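Local coordinates for protein A49R (Vaccinia virus, PDB 4D5T) that inhibits host NF-kappa-B activation by interacting with host BTRC, which diminishes ubiquitination of the inhibitor NFKBIA and keeps p65/RELA in the cytoplasm, at residues 34-39 against 100-105; 81-86 against 106-111. All blocks are in the same frame, centred on the assembly; numbering follows the deposited sequence. Where two conformers were deposited one is given.

Contact 1 of 2, residues 34-39 against 100-105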
ATOM      1  N   LYS A  34      -9.790  -3.109  -6.748  1.00 23.28           N
ATOM      2  CA  LYS A  34      -9.043  -4.031  -7.695  1.00 23.49           C
ATOM      3  C   LYS A  34      -7.617  -3.565  -7.893  1.00 23.42           C
ATOM      4  O   LYS A  34      -6.721  -4.349  -7.928  1.00 23.52           O
ATOM      5  CB  LYS A  34      -9.742  -4.324  -9.071  1.00 27.79           C
ATOM      6  N   ASP A  35      -7.404  -2.241  -8.035  1.00 24.97           N
ATOM      7  CA  ASP A  35      -6.048  -1.675  -8.197  1.00 24.29           C
ATOM      8  C   ASP A  35      -5.183  -1.914  -6.972  1.00 22.83           C
ATOM      9  O   ASP A  35      -4.003  -2.235  -7.079  1.00 22.91           O
ATOM     10  CB  ASP A  35      -6.128  -0.167  -8.503  1.00 24.40           C
ATOM     11  CG  ASP A  35      -6.620   0.156  -9.930  1.00 27.79           C
ATOM     12  OD1 ASP A  35      -6.572  -0.753 -10.820  1.00 29.38           O
ATOM     13  OD2 ASP A  35      -6.970   1.341 -10.159  1.00 26.36           O
ATOM     14  N   ILE A  36      -5.771  -1.810  -5.775  1.00 21.68           N
ATOM     15  CA  ILE A  36      -5.045  -2.134  -4.539  1.00 22.55           C
ATOM     16  C   ILE A  36      -4.616  -3.595  -4.523  1.00 22.77           C
ATOM     17  O   ILE A  36      -3.448  -3.893  -4.230  1.00 24.41           O
ATOM     18  CB  ILE A  36      -5.886  -1.717  -3.292  1.00 22.44           C
ATOM     19  CG1 ILE A  36      -5.958  -0.194  -3.231  1.00 22.18           C
ATOM     20  CG2 ILE A  36      -5.243  -2.268  -2.029  1.00 22.62           C
ATOM     21  CD1 ILE A  36      -6.935   0.349  -2.214  1.00 23.27           C
ATOM     22  N   VAL A  37      -5.535  -4.505  -4.862  1.00 22.94           N
ATOM     23  CA  VAL A  37      -5.224  -5.945  -4.938  1.00 23.74           C
ATOM     24  C   VAL A  37      -4.053  -6.169  -5.925  1.00 24.72           C
ATOM     25  O   VAL A  37      -3.068  -6.864  -5.628  1.00 25.66           O
ATOM     26  CB  VAL A  37      -6.436  -6.806  -5.335  1.00 24.98           C
ATOM     27  CG1 VAL A  37      -6.008  -8.280  -5.572  1.00 26.86           C
ATOM     28  CG2 VAL A  37      -7.480  -6.762  -4.235  1.00 24.82           C
ATOM     29  N   ASN A  38      -4.187  -5.586  -7.087  1.00 25.91           N
ATOM     30  CA  ASN A  38      -3.138  -5.738  -8.104  1.00 27.80           C
ATOM     31  C   ASN A  38      -1.769  -5.207  -7.625  1.00 25.97           C
ATOM     32  O   ASN A  38      -0.753  -5.805  -7.913  1.00 26.57           O
ATOM     33  CB  ASN A  38      -3.589  -5.140  -9.424  1.00 28.20           C
ATOM     34  CG  ASN A  38      -4.630  -6.023 -10.152  1.00 31.39           C
ATOM     35  OD1 ASN A  38      -4.631  -7.216 -10.007  1.00 31.07           O
ATOM     36  ND2 ASN A  38      -5.393  -5.437 -11.041  1.00 33.20           N
ATOM     37  N   PHE A  39      -1.741  -4.075  -6.935  1.00 23.65           N
ATOM     38  CA  PHE A  39      -0.490  -3.579  -6.353  1.00 24.12           C
ATOM     39  C   PHE A  39       0.120  -4.640  -5.376  1.00 24.41           C
ATOM     40  O   PHE A  39       1.334  -4.921  -5.412  1.00 25.87           O
ATOM     41  CB  PHE A  39      -0.736  -2.256  -5.594  1.00 22.89           C
ATOM     42  CG  PHE A  39       0.473  -1.764  -4.843  1.00 24.61           C
ATOM     43  CD1 PHE A  39       1.537  -1.168  -5.529  1.00 24.81           C
ATOM     44  CD2 PHE A  39       0.586  -1.977  -3.471  1.00 22.60           C
ATOM     45  CE1 PHE A  39       2.663  -0.711  -4.816  1.00 25.18           C
ATOM     46  CE2 PHE A  39       1.712  -1.586  -2.784  1.00 24.81           C
ATOM     47  CZ  PHE A  39       2.768  -0.959  -3.439  1.00 23.84           C
ATOM     48  N   ASP A 100       0.456   1.056   5.649  1.00 24.28           N
ATOM     49  CA  ASP A 100       1.291  -0.024   6.237  1.00 24.85           C
ATOM     50  C   ASP A 100       0.711  -1.411   5.966  1.00 24.34           C
ATOM     51  O   ASP A 100       1.464  -2.353   5.628  1.00 26.27           O
ATOM     52  CB  ASP A 100       1.418   0.239   7.768  1.00 25.83           C
ATOM     53  CG  ASP A 100       2.226  -0.845   8.501  1.00 30.26           C
ATOM     54  OD1 ASP A 100       3.416  -0.982   8.247  1.00 31.33           O
ATOM     55  OD2 ASP A 100       1.645  -1.583   9.283  1.00 32.50           O
ATOM     56  N   ALA A 101      -0.618  -1.577   6.110  1.00 22.10           N
ATOM     57  CA  ALA A 101      -1.238  -2.829   5.844  1.00 23.18           C
ATOM     58  C   ALA A 101      -1.044  -3.266   4.408  1.00 22.68           C
ATOM     59  O   ALA A 101      -0.665  -4.431   4.164  1.00 21.48           O
ATOM     60  CB  ALA A 101      -2.737  -2.811   6.197  1.00 23.44           C
ATOM     61  N   ILE A 102      -1.286  -2.371   3.446  1.00 21.09           N
ATOM     62  CA  ILE A 102      -1.140  -2.696   2.060  1.00 22.25           C
ATOM     63  C   ILE A 102       0.302  -3.114   1.716  1.00 22.88           C
ATOM     64  O   ILE A 102       0.487  -4.100   1.035  1.00 23.99           O
ATOM     65  CB  ILE A 102      -1.592  -1.507   1.164  1.00 20.35           C
ATOM     66  CG1 ILE A 102      -3.134  -1.345   1.264  1.00 20.17           C
ATOM     67  CG2 ILE A 102      -1.254  -1.737  -0.263  1.00 20.88           C
ATOM     68  CD1 ILE A 102      -3.645   0.015   0.809  1.00 20.35           C
ATOM     69  N   ILE A 103       1.274  -2.354   2.210  1.00 22.58           N
ATOM     70  CA  ILE A 103       2.671  -2.648   1.938  1.00 24.38           C
ATOM     71  C   ILE A 103       3.091  -3.940   2.598  1.00 25.55           C
ATOM     72  O   ILE A 103       3.773  -4.762   1.973  1.00 25.00           O
ATOM     73  CB  ILE A 103       3.523  -1.460   2.367  1.00 26.49           C
ATOM     74  CG1 ILE A 103       3.330  -0.373   1.302  1.00 27.06           C
ATOM     75  CG2 ILE A 103       4.969  -1.864   2.545  1.00 28.76           C
ATOM     76  CD1 ILE A 103       4.007   0.910   1.654  1.00 29.59           C
ATOM     77  N   THR A 104       2.610  -4.184   3.814  1.00 23.92           N
ATOM     78  CA  THR A 104       2.901  -5.469   4.501  1.00 24.35           C
ATOM     79  C   THR A 104       2.328  -6.657   3.716  1.00 24.06           C
ATOM     80  O   THR A 104       3.016  -7.695   3.532  1.00 25.18           O
ATOM     81  CB  THR A 104       2.319  -5.486   5.923  1.00 25.32           C
ATOM     82  OG1 THR A 104       2.974  -4.481   6.704  1.00 25.96           O
ATOM     83  CG2 THR A 104       2.581  -6.849   6.587  1.00 27.15           C
ATOM     84  N   LEU A 105       1.111  -6.515   3.212  1.00 22.03           N
ATOM     85  CA  LEU A 105       0.493  -7.569   2.426  1.00 22.99           C
ATOM     86  C   LEU A 105       1.327  -7.817   1.151  1.00 24.29           C
ATOM     87  O   LEU A 105       1.472  -8.966   0.694  1.00 26.75           O
ATOM     88  CB  LEU A 105      -0.992  -7.269   2.097  1.00 22.41           C
ATOM     89  CG  LEU A 105      -1.869  -7.293   3.375  1.00 23.68           C
ATOM     90  CD1 LEU A 105      -3.268  -6.826   3.058  1.00 24.37           C
ATOM     91  CD2 LEU A 105      -1.962  -8.595   4.074  1.00 24.23           C
TER

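Contact 2 of 2, residues 81-86 against 106-111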
ATOM      1  N   ASP A  81      -1.720 -14.407  11.908  0.53 33.71           N
ATOM      2  CA  ASP A  81      -1.817 -13.320  12.880  0.53 34.13           C
ATOM      3  C   ASP A  81      -1.532 -11.968  12.231  0.53 32.27           C
ATOM      4  O   ASP A  81      -2.230 -11.008  12.444  0.53 30.10           O
ATOM      5  CB  ASP A  81      -0.817 -13.520  13.982  0.53 35.88           C
ATOM      6  CG  ASP A  81      -0.998 -12.501  15.125  0.53 37.75           C
ATOM      7  OD1 ASP A  81      -1.918 -12.648  15.937  0.53 39.02           O
ATOM      8  OD2 ASP A  81      -0.172 -11.584  15.229  0.53 37.90           O
ATOM      9  N   CYS A  82      -0.424 -11.894  11.438  0.53 33.76           N
ATOM     10  CA  CYS A  82      -0.119 -10.662  10.711  0.53 32.30           C
ATOM     11  C   CYS A  82      -1.233 -10.185   9.774  0.53 30.86           C
ATOM     12  O   CYS A  82      -1.669  -9.012   9.834  0.53 29.20           O
ATOM     13  CB  CYS A  82       1.104 -10.874   9.915  0.53 34.07           C
ATOM     14  SG  CYS A  82       1.569  -9.458   8.969  0.53 33.41           S
ATOM     15  N   ILE A  83      -1.749 -11.107   8.979  1.00 30.45           N
ATOM     16  CA  ILE A  83      -2.856 -10.788   8.028  1.00 32.39           C
ATOM     17  C   ILE A  83      -4.066 -10.274   8.705  1.00 30.50           C
ATOM     18  O   ILE A  83      -4.550  -9.172   8.404  1.00 29.44           O
ATOM     19  CB  ILE A  83      -3.274 -11.997   7.176  1.00 33.40           C
ATOM     20  CG1 ILE A  83      -2.175 -12.254   6.174  1.00 37.52           C
ATOM     21  CG2 ILE A  83      -4.613 -11.710   6.474  1.00 32.76           C
ATOM     22  CD1 ILE A  83      -2.320 -13.564   5.436  1.00 37.44           C
ATOM     23  N   VAL A  84      -4.521 -10.990   9.725  1.00 31.82           N
ATOM     24  CA  VAL A  84      -5.690 -10.542  10.465  1.00 30.02           C
ATOM     25  C   VAL A  84      -5.461  -9.222  11.136  1.00 32.95           C
ATOM     26  O   VAL A  84      -6.334  -8.352  11.095  1.00 29.32           O
ATOM     27  CB  VAL A  84      -6.182 -11.624  11.453  1.00 34.17           C
ATOM     28  CG1 VAL A  84      -7.323 -11.159  12.278  1.00 32.60           C
ATOM     29  CG2 VAL A  84      -6.611 -12.883  10.691  1.00 38.57           C
ATOM     30  N   ASN A  85      -4.310  -9.061  11.799  1.00 33.93           N
ATOM     31  CA  ASN A  85      -3.963  -7.771  12.471  1.00 32.49           C
ATOM     32  C   ASN A  85      -3.960  -6.613  11.489  1.00 30.98           C
ATOM     33  O   ASN A  85      -4.567  -5.611  11.739  1.00 30.94           O
ATOM     34  CB  ASN A  85      -2.574  -7.917  13.139  1.00 38.21           C
ATOM     35  CG  ASN A  85      -2.068  -6.628  13.801  1.00 45.81           C
ATOM     36  OD1 ASN A  85      -1.732  -5.657  13.155  1.00 51.81           O
ATOM     37  ND2 ASN A  85      -1.963  -6.653  15.098  1.00 52.81           N
ATOM     38  N   LYS A  86      -3.278  -6.753  10.354  1.00 30.55           N
ATOM     39  CA  LYS A  86      -3.142  -5.606   9.434  1.00 27.83           C
ATOM     40  C   LYS A  86      -4.481  -5.299   8.716  1.00 27.54           C
ATOM     41  O   LYS A  86      -4.842  -4.140   8.526  1.00 26.05           O
ATOM     42  CB  LYS A  86      -2.110  -5.871   8.382  1.00 26.61           C
ATOM     43  CG  LYS A  86      -0.652  -6.007   8.854  1.00 30.90           C
ATOM     44  CD  LYS A  86      -0.125  -4.853   9.647  1.00 29.61           C
ATOM     45  CE  LYS A  86       1.362  -5.002   9.871  1.00 32.98           C
ATOM     46  NZ  LYS A  86       1.879  -3.868  10.671  1.00 32.54           N
ATOM     47  N   LYS A 106       1.832  -6.766   0.517  1.00 24.79           N
ATOM     48  CA  LYS A 106       2.706  -6.904  -0.648  1.00 26.04           C
ATOM     49  C   LYS A 106       3.973  -7.668  -0.277  1.00 25.92           C
ATOM     50  O   LYS A 106       4.356  -8.609  -0.989  1.00 27.78           O
ATOM     51  CB  LYS A 106       3.038  -5.525  -1.268  1.00 25.30           C
ATOM     52  CG  LYS A 106       3.977  -5.648  -2.449  1.00 28.31           C
ATOM     53  CD  LYS A 106       4.113  -4.371  -3.241  1.00 30.01           C
ATOM     54  CE  LYS A 106       5.172  -4.639  -4.328  1.00 36.18           C
ATOM     55  NZ  LYS A 106       5.200  -3.645  -5.384  1.00 40.12           N
ATOM     56  N   TYR A 107       4.566  -7.383   0.881  1.00 26.94           N
ATOM     57  CA  TYR A 107       5.740  -8.184   1.285  1.00 28.94           C
ATOM     58  C   TYR A 107       5.394  -9.659   1.423  1.00 30.78           C
ATOM     59  O   TYR A 107       6.186 -10.570   1.082  1.00 35.16           O
ATOM     60  CB  TYR A 107       6.347  -7.709   2.597  1.00 29.19           C
ATOM     61  CG  TYR A 107       6.877  -6.323   2.660  1.00 30.27           C
ATOM     62  CD1 TYR A 107       7.658  -5.768   1.626  1.00 30.60           C
ATOM     63  CD2 TYR A 107       6.708  -5.573   3.820  1.00 32.83           C
ATOM     64  CE1 TYR A 107       8.156  -4.469   1.708  1.00 31.25           C
ATOM     65  CE2 TYR A 107       7.200  -4.274   3.894  1.00 34.17           C
ATOM     66  CZ  TYR A 107       7.949  -3.753   2.851  1.00 31.72           C
ATOM     67  OH  TYR A 107       8.482  -2.510   3.013  1.00 37.01           O
ATOM     68  N   ILE A 108       4.235  -9.935   2.022  1.00 32.54           N
ATOM     69  CA  ILE A 108       3.812 -11.301   2.300  1.00 31.23           C
ATOM     70  C   ILE A 108       3.526 -12.029   0.990  1.00 30.29           C
ATOM     71  O   ILE A 108       3.965 -13.186   0.808  1.00 30.38           O
ATOM     72  CB  ILE A 108       2.583 -11.365   3.210  1.00 30.57           C
ATOM     73  CG1 ILE A 108       2.929 -10.845   4.605  1.00 32.60           C
ATOM     74  CG2 ILE A 108       2.049 -12.806   3.293  1.00 31.41           C
ATOM     75  CD1 ILE A 108       1.714 -10.783   5.479  1.00 31.83           C
ATOM     76  N   MET A 109       2.907 -11.331   0.040  1.00 29.10           N
ATOM     77  CA  MET A 109       2.676 -11.898  -1.314  1.00 29.95           C
ATOM     78  C   MET A 109       3.943 -12.021  -2.163  1.00 29.92           C
ATOM     79  O   MET A 109       3.961 -12.758  -3.156  1.00 29.46           O
ATOM     80  CB  MET A 109       1.628 -11.096  -2.083  1.00 30.11           C
ATOM     81  CG  MET A 109       0.211 -11.135  -1.501  1.00 31.17           C
ATOM     82  SD  MET A 109      -0.565 -12.729  -1.342  1.00 30.43           S
ATOM     83  CE  MET A 109      -0.051 -13.263   0.242  1.00 28.15           C
ATOM     84  N   ASN A 110       5.029 -11.363  -1.768  1.00 31.94           N
ATOM     85  CA  ASN A 110       6.387 -11.588  -2.392  1.00 35.15           C
ATOM     86  C   ASN A 110       6.970 -12.975  -2.045  1.00 33.99           C
ATOM     87  O   ASN A 110       7.955 -13.363  -2.619  1.00 37.87           O
ATOM     88  CB  ASN A 110       7.428 -10.495  -1.976  1.00 36.15           C
ATOM     89  CG  ASN A 110       7.115  -9.076  -2.511  1.00 36.98           C
ATOM     90  OD1 ASN A 110       6.414  -8.891  -3.505  1.00 38.16           O
ATOM     91  ND2 ASN A 110       7.670  -8.047  -1.824  1.00 38.98           N
ATOM     92  N   ASN A 111       6.367 -13.683  -1.075  1.00 34.57           N
ATOM     93  CA  ASN A 111       6.761 -15.075  -0.669  1.00 36.19           C
ATOM     94  C   ASN A 111       5.859 -16.058  -1.416  1.00 36.05           C
ATOM     95  O   ASN A 111       4.675 -16.145  -1.155  1.00 34.53           O
ATOM     96  CB  ASN A 111       6.607 -15.234   0.855  1.00 36.38           C
ATOM     97  CG  ASN A 111       6.957 -16.608   1.383  1.00 39.54           C
ATOM     98  OD1 ASN A 111       6.291 -17.612   1.087  1.00 39.82           O
ATOM     99  ND2 ASN A 111       8.060 -16.677   2.125  1.00 40.32           N
TER

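Contact 1 of 2, residues 34-39 against 100-105
Ile102 on helix 95-109 meets two residues of helix 29-40, Ile36 and Phe39, deep in the all-helical Bcl-2-type fold of A49R. The contact centre lies about 4 Å from the centre of the chain, and all three touching residues are buried. Of the CA atoms, those of Ile36 and Ile102 are nearest each other across the segments, 7.7 Å apart. The two segments bury 166 Å² and form no hydrogen bond with each other. The join is apolar: the pairs that meet are methyl or methylene carbons with one another or with ring carbons.

Ile102 divides its two branches between the partners. Its CG2 methyl stands 3.7 Å from Phe39 CD2 and 3.9 Å from Phe39 CE2, approaching that flank of the ring obliquely. Phe39 brings the ring across by holding CG opposite the backbone N (chi1 174°). The other branch of Ile102 serves Ile36, whose CG2 methyl lies 4.0 Å from Ile102 CD1 and as far from Ile102 CG1. Both partner side chains cross that of Ile102 at about a right angle. Beyond the contact, the Phe39 ring packs on Ile51 and Leu54 of helix 49-61 and makes a cation-pi interaction with Lys106.

Packing loosens towards Ile103, whose CG1 stays 4.6 Å from Phe39 CE2 and which instead touches Val57. Off the contact, helix 29-40 carries the partly exposed Asp35, Val37 and Asn38; Asp35 OD2 is hydrogen-bonded to Asn48 ND2. On helix 95-109, Asp100 and Thr104 are partly exposed and face helix 76-87, where Cys82 and Lys86 touch Thr104. There Thr104 OG1 donates to Asp100 O over 2.8 Å from 38° out of the carbonyl plane, while Thr104 N reaches the same oxygen from the opposite face.

Contact 2 of 2, residues 81-86 against 106-111
Cys82 O accepts the backbone N-H of Lys86 over 2.8 Å, one of the regular turns of helix 76-87, and the same residue sends its side chain to Ile108 on helix 95-109. Cys82 SG lies 3.7 Å from Ile108 CD1 in one of its two conformers, so this touch is doubtful as a constant feature. Ile108 reaches across with CD1 at the end of an extended chain (chi2 175°). From that methyl, Ile83 CG1 lies 4.2 Å away, in a direction nearly perpendicular to the one leading to Cys82 SG.

Within the Bcl-2-type helical bundle this is a partly buried apolar join, with the two segments burying 109 Å² and no hydrogen bond between them. Helix 112-126 borders it, as Tyr118 and Leu122 touch Ile83 and Phe114 touches Ile108. Past Ile108 the chain turns, with Asn111 N bonded to Ile108 O at 3.1 Å. Asn111 is the N-cap of helix 112-126, its OD1 accepting from Phe114 N, while Asn110 ND2 is hydrogen-bonded to Tyr58 OH.

Overall arrangement
From the N terminus, the chain passes through 34-39 on helix 29-40 and, beyond helices 49-61 and 64-72, through 81-86 on helix 76-87. Helix 95-109 next supplies 100-105 and then the start of 106-111. Contact 1 closes a loop with 60 residues between its segments, and contact 2 closes one of 19. Because the segments alternate along the chain, the two loops cross. Both contacts use helix 95-109, which joins helices 29-40 and 76-87, with the contact centres about 10 Å apart. A salt bridge from Lys86 NZ to Asp100 OD2, 2.7 Å, ties them directly, and Lys106 CD packs 3.6 Å from Phe39 O.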